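Local atomic coordinates of Vv2_1132 (Vibrio vulnificus CMCP6, PDB entry 5Y9S), a protein that probably regulates transcription as a LysR-type regulator, binding DNA through a helix-turn-helix domain and carrying a substrate-binding domain in a tetramer. Residues His178-Leu190 with Ala242-Ile256. Sequence-based numbering, arbitrary orientation.
Sequences HSEKVVPVVAPRL and AIGGAGVAWVPMHVI
Val183 with Val251 and Val185 with Ala249 each exchange two backbone hydrogen bonds, pairing strands 178-186 and 248-252 as antiparallel neighbours, their N-to-C directions 157° apart; Met253 N to Lys181 O (3.0 Å) extends the ladder. Pro184, with no N-H to give, suits a non-hydrogen-bonded site opposite Trp250. Pro184 CB lies 3.5 Å from the centroid of the six-membered ring of the Trp250 indole, a CH-pi contact over the face. On the other side of the sheet, beta-branched Val183, Val185 and Val251 suit a buried strand face: Val185 CG1 meets Ile256 CD1 tip to tip at 3.5 Å, Val185 CG2 packs on Val251 CG2, and Val183 CG2 also touches Ile256 CD1. At one end Glu180 reaches out on an extended chain, and its OE1 accepts a hydrogen bond from His254 ND1 on its syn lone pair at 2.6 Å, with carboxylate and imidazole nearly coplanar. His254 NE2 is hydrogen-bonded to Asn112 OD1, so both ring nitrogens are held. At the other end, Gly245 supplies the positive phi of the Schellman motif closing helix 235-243, and a water bridges Ala187 N, Ala242 O and Gly247 O. Strand 248-252 lies between strands 172-186 and 199-205 within the substrate-binding domain, and strand 277-286 borders 172-186 in turn.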
loop_
_atom_site.group_PDB
_atom_site.type_symbol
_atom_site.label_atom_id
_atom_site.label_comp_id
_atom_site.label_asym_id
_atom_site.label_seq_id
_atom_site.Cartn_x
_atom_site.Cartn_y
_atom_site.Cartn_z
ATOM N N HIS D 178 -43.803 12.513 -2.829
ATOM C CA HIS D 178 -44.504 12.893 -1.617
ATOM C C HIS D 178 -44.142 14.326 -1.281
ATOM O O HIS D 178 -42.975 14.715 -1.379
ATOM C CB HIS D 178 -44.120 11.972 -0.459
ATOM C CG HIS D 178 -45.220 11.741 0.516
ATOM N ND1 HIS D 178 -45.104 10.859 1.566
ATOM C CD2 HIS D 178 -46.462 12.274 0.603
ATOM C CE1 HIS D 178 -46.226 10.858 2.262
ATOM N NE2 HIS D 178 -47.066 11.710 1.701
ATOM N N SER D 179 -45.155 15.105 -0.916
ATOM C CA SER D 179 -44.989 16.434 -0.346
ATOM C C SER D 179 -45.597 16.418 1.048
ATOM O O SER D 179 -46.686 15.867 1.249
ATOM C CB SER D 179 -45.648 17.510 -1.216
ATOM O OG SER D 179 -44.777 17.956 -2.242
ATOM N N GLU D 180 -44.891 17.000 2.007
ATOM C CA GLU D 180 -45.298 16.933 3.403
ATOM C C GLU D 180 -44.571 18.038 4.150
ATOM O O GLU D 180 -43.897 18.880 3.546
ATOM C CB GLU D 180 -44.985 15.560 4.009
ATOM C CG GLU D 180 -43.493 15.262 4.067
ATOM C CD GLU D 180 -43.173 13.922 4.728
ATOM O OE1 GLU D 180 -42.053 13.390 4.516
ATOM O OE2 GLU D 180 -44.042 13.392 5.452
ATOM N N LYS D 181 -44.695 18.031 5.470
ATOM C CA LYS D 181 -44.033 19.012 6.308
ATOM C C LYS D 181 -43.091 18.311 7.279
ATOM O O LYS D 181 -43.254 17.124 7.604
ATOM C CB LYS D 181 -45.052 19.867 7.078
ATOM C CG LYS D 181 -46.218 20.434 6.228
ATOM C CD LYS D 181 -45.869 21.791 5.600
ATOM C CE LYS D 181 -47.110 22.655 5.346
ATOM N NZ LYS D 181 -47.084 23.910 6.160
ATOM N N VAL D 182 -42.084 19.050 7.712
ATOM C CA VAL D 182 -41.228 18.649 8.813
ATOM C C VAL D 182 -41.760 19.340 10.062
ATOM O O VAL D 182 -41.769 20.570 10.140
ATOM C CB VAL D 182 -39.762 19.017 8.546
ATOM C CG1 VAL D 182 -38.955 18.849 9.811
ATOM C CG2 VAL D 182 -39.197 18.164 7.397
ATOM N N VAL D 183 -42.234 18.565 11.030
ATOM C CA VAL D 183 -42.993 19.148 12.142
ATOM C C VAL D 183 -42.296 18.935 13.473
ATOM O O VAL D 183 -41.582 17.942 13.648
ATOM C CB VAL D 183 -44.412 18.579 12.191
ATOM C CG1 VAL D 183 -45.108 18.843 10.854
ATOM C CG2 VAL D 183 -44.381 17.084 12.547
ATOM N N PRO D 184 -42.446 19.850 14.425
ATOM C CA PRO D 184 -41.880 19.624 15.763
ATOM C C PRO D 184 -42.794 18.700 16.556
ATOM O O PRO D 184 -44.007 18.921 16.622
ATOM C CB PRO D 184 -41.836 21.027 16.369
ATOM C CG PRO D 184 -42.997 21.740 15.707
ATOM C CD PRO D 184 -43.112 21.162 14.312
ATOM N N VAL D 185 -42.214 17.654 17.146
ATOM C CA VAL D 185 -42.963 16.685 17.937
ATOM C C VAL D 185 -42.359 16.577 19.328
ATOM O O VAL D 185 -41.183 16.886 19.551
ATOM C CB VAL D 185 -42.998 15.286 17.290
ATOM C CG1 VAL D 185 -43.824 15.311 15.995
ATOM C CG2 VAL D 185 -41.568 14.768 17.082
ATOM N N VAL D 186 -43.186 16.092 20.261
ATOM C CA VAL D 186 -42.815 16.002 21.669
ATOM C C VAL D 186 -43.652 14.913 22.319
ATOM O O VAL D 186 -44.774 14.632 21.889
ATOM C CB VAL D 186 -43.002 17.370 22.377
ATOM C CG1 VAL D 186 -44.455 17.723 22.480
ATOM C CG2 VAL D 186 -42.351 17.363 23.741
ATOM N N ALA D 187 -43.103 14.294 23.362
ATOM C CA ALA D 187 -43.874 13.320 24.116
ATOM C C ALA D 187 -45.021 14.033 24.837
ATOM O O ALA D 187 -44.872 15.189 25.248
ATOM C CB ALA D 187 -42.984 12.575 25.115
ATOM N N PRO D 188 -46.184 13.391 24.966
ATOM C CA PRO D 188 -47.339 14.096 25.551
ATOM C C PRO D 188 -47.084 14.641 26.942
ATOM O O PRO D 188 -47.582 15.723 27.278
ATOM C CB PRO D 188 -48.429 13.018 25.552
ATOM C CG PRO D 188 -48.057 12.127 24.407
ATOM C CD PRO D 188 -46.556 12.072 24.426
ATOM N N ARG D 189 -46.308 13.936 27.764
ATOM C CA ARG D 189 -46.130 14.402 29.135
ATOM C C ARG D 189 -45.432 15.762 29.183
ATOM O O ARG D 189 -45.764 16.602 30.029
ATOM C CB ARG D 189 -45.380 13.341 29.940
ATOM C CG ARG D 189 -43.921 13.594 30.112
ATOM C CD ARG D 189 -43.136 12.303 30.143
ATOM N NE ARG D 189 -41.755 12.589 30.493
ATOM C CZ ARG D 189 -40.742 11.772 30.241
ATOM N NH1 ARG D 189 -39.507 12.125 30.588
ATOM N NH2 ARG D 189 -40.967 10.604 29.644
ATOM N N LEU D 190 -44.520 16.018 28.244
ATOM C CA LEU D 190 -43.735 17.241 28.164
ATOM C C LEU D 190 -44.473 18.417 27.540
ATOM O O LEU D 190 -43.911 19.521 27.511
ATOM C CB LEU D 190 -42.481 16.989 27.343
ATOM C CG LEU D 190 -41.178 16.856 28.107
ATOM C CD1 LEU D 190 -40.050 16.788 27.121
ATOM C CD2 LEU D 190 -41.025 18.050 29.010
ATOM N N ALA D 242 -37.535 11.292 21.196
ATOM C CA ALA D 242 -38.654 12.172 21.504
ATOM C C ALA D 242 -39.738 11.422 22.272
ATOM O O ALA D 242 -40.347 11.973 23.202
ATOM C CB ALA D 242 -39.204 12.786 20.222
ATOM N N ILE D 243 -39.976 10.158 21.911
ATOM C CA ILE D 243 -41.004 9.381 22.608
ATOM C C ILE D 243 -40.687 9.317 24.091
ATOM O O ILE D 243 -41.579 9.434 24.940
ATOM C CB ILE D 243 -41.116 7.967 22.011
ATOM C CG1 ILE D 243 -41.711 7.990 20.607
ATOM C CG2 ILE D 243 -41.927 7.049 22.929
ATOM C CD1 ILE D 243 -41.832 6.585 20.020
ATOM N N GLY D 244 -39.407 9.132 24.423
ATOM C CA GLY D 244 -38.943 9.088 25.788
ATOM C C GLY D 244 -38.856 10.431 26.467
ATOM O O GLY D 244 -38.333 10.509 27.580
ATOM N N GLY D 245 -39.353 11.492 25.843
ATOM C CA GLY D 245 -39.402 12.781 26.507
ATOM C C GLY D 245 -38.080 13.505 26.631
ATOM O O GLY D 245 -37.967 14.410 27.461
ATOM N N ALA D 246 -37.072 13.147 25.827
ATOM C CA ALA D 246 -35.783 13.806 25.929
ATOM C C ALA D 246 -35.783 15.217 25.348
ATOM O O ALA D 246 -34.783 15.931 25.491
ATOM C CB ALA D 246 -34.727 12.947 25.246
ATOM N N GLY D 247 -36.868 15.656 24.734
ATOM C CA GLY D 247 -36.910 16.981 24.160
ATOM C C GLY D 247 -37.749 16.984 22.899
ATOM O O GLY D 247 -38.421 16.008 22.572
ATOM N N VAL D 248 -37.676 18.107 22.188
ATOM C CA VAL D 248 -38.461 18.337 20.986
ATOM C C VAL D 248 -37.584 18.080 19.765
ATOM O O VAL D 248 -36.406 18.467 19.729
ATOM C CB VAL D 248 -39.044 19.768 20.994
ATOM C CG1 VAL D 248 -37.943 20.780 21.145
ATOM C CG2 VAL D 248 -39.863 20.045 19.743
ATOM N N ALA D 249 -38.144 17.378 18.784
ATOM C CA ALA D 249 -37.492 17.081 17.515
ATOM C C ALA D 249 -38.355 17.584 16.364
ATOM O O ALA D 249 -39.590 17.516 16.426
ATOM C CB ALA D 249 -37.254 15.573 17.361
ATOM N N TRP D 250 -37.702 18.111 15.326
ATOM C CA TRP D 250 -38.356 18.403 14.050
ATOM C C TRP D 250 -38.123 17.206 13.132
ATOM O O TRP D 250 -36.973 16.854 12.841
ATOM C CB TRP D 250 -37.820 19.696 13.417
ATOM C CG TRP D 250 -38.599 20.962 13.824
ATOM C CD1 TRP D 250 -39.518 21.651 13.071
ATOM C CD2 TRP D 250 -38.523 21.649 15.080
ATOM N NE1 TRP D 250 -40.018 22.712 13.792
ATOM C CE2 TRP D 250 -39.413 22.739 15.022
ATOM C CE3 TRP D 250 -37.786 21.446 16.249
ATOM C CZ2 TRP D 250 -39.588 23.620 16.090
ATOM C CZ3 TRP D 250 -37.956 22.332 17.314
ATOM C CH2 TRP D 250 -38.848 23.392 17.228
ATOM N N VAL D 251 -39.210 16.567 12.707
ATOM C CA VAL D 251 -39.131 15.329 11.928
ATOM C C VAL D 251 -40.183 15.354 10.837
ATOM O O VAL D 251 -41.261 15.952 10.973
ATOM C CB VAL D 251 -39.341 14.074 12.804
ATOM C CG1 VAL D 251 -38.233 13.930 13.830
ATOM C CG2 VAL D 251 -40.732 14.097 13.468
ATOM N N PRO D 252 -39.884 14.697 9.725
ATOM C CA PRO D 252 -40.858 14.606 8.632
ATOM C C PRO D 252 -42.098 13.851 9.078
ATOM O O PRO D 252 -42.013 12.893 9.846
ATOM C CB PRO D 252 -40.094 13.840 7.545
ATOM C CG PRO D 252 -38.666 14.111 7.838
ATOM C CD PRO D 252 -38.553 14.217 9.329
ATOM N N MET D 253 -43.260 14.298 8.589
ATOM C CA MET D 253 -44.502 13.619 8.947
ATOM C C MET D 253 -44.436 12.131 8.653
ATOM O O MET D 253 -44.926 11.328 9.441
ATOM C CB MET D 253 -45.711 14.224 8.209
ATOM C CG MET D 253 -46.289 15.484 8.819
ATOM S SD MET D 253 -47.124 15.122 10.363
ATOM C CE MET D 253 -48.428 14.014 9.893
ATOM N N HIS D 254 -43.831 11.733 7.530
ATOM C CA HIS D 254 -43.967 10.333 7.131
ATOM C C HIS D 254 -43.245 9.373 8.073
ATOM O O HIS D 254 -43.500 8.161 8.029
ATOM C CB HIS D 254 -43.474 10.129 5.690
ATOM C CG HIS D 254 -41.990 10.022 5.562
ATOM N ND1 HIS D 254 -41.182 11.106 5.298
ATOM C CD2 HIS D 254 -41.167 8.953 5.664
ATOM C CE1 HIS D 254 -39.921 10.708 5.235
ATOM N NE2 HIS D 254 -39.884 9.406 5.461
ATOM N N VAL D 255 -42.368 9.889 8.938
ATOM C CA VAL D 255 -41.650 9.040 9.882
ATOM C C VAL D 255 -42.445 8.777 11.155
ATOM O O VAL D 255 -42.129 7.826 11.880
ATOM C CB VAL D 255 -40.275 9.681 10.171
ATOM C CG1 VAL D 255 -39.526 8.944 11.245
ATOM C CG2 VAL D 255 -39.443 9.700 8.896
ATOM N N ILE D 256 -43.514 9.536 11.418
ATOM C CA ILE D 256 -44.213 9.465 12.695
ATOM C C ILE D 256 -45.681 9.087 12.538
ATOM O O ILE D 256 -46.466 9.289 13.467
ATOM C CB ILE D 256 -44.092 10.794 13.462
ATOM C CG1 ILE D 256 -44.562 11.933 12.565
ATOM C CG2 ILE D 256 -42.676 11.030 13.884
ATOM C CD1 ILE D 256 -44.753 13.271 13.273
HETATM O O HOH W 1 -40.165 14.454 24.023
#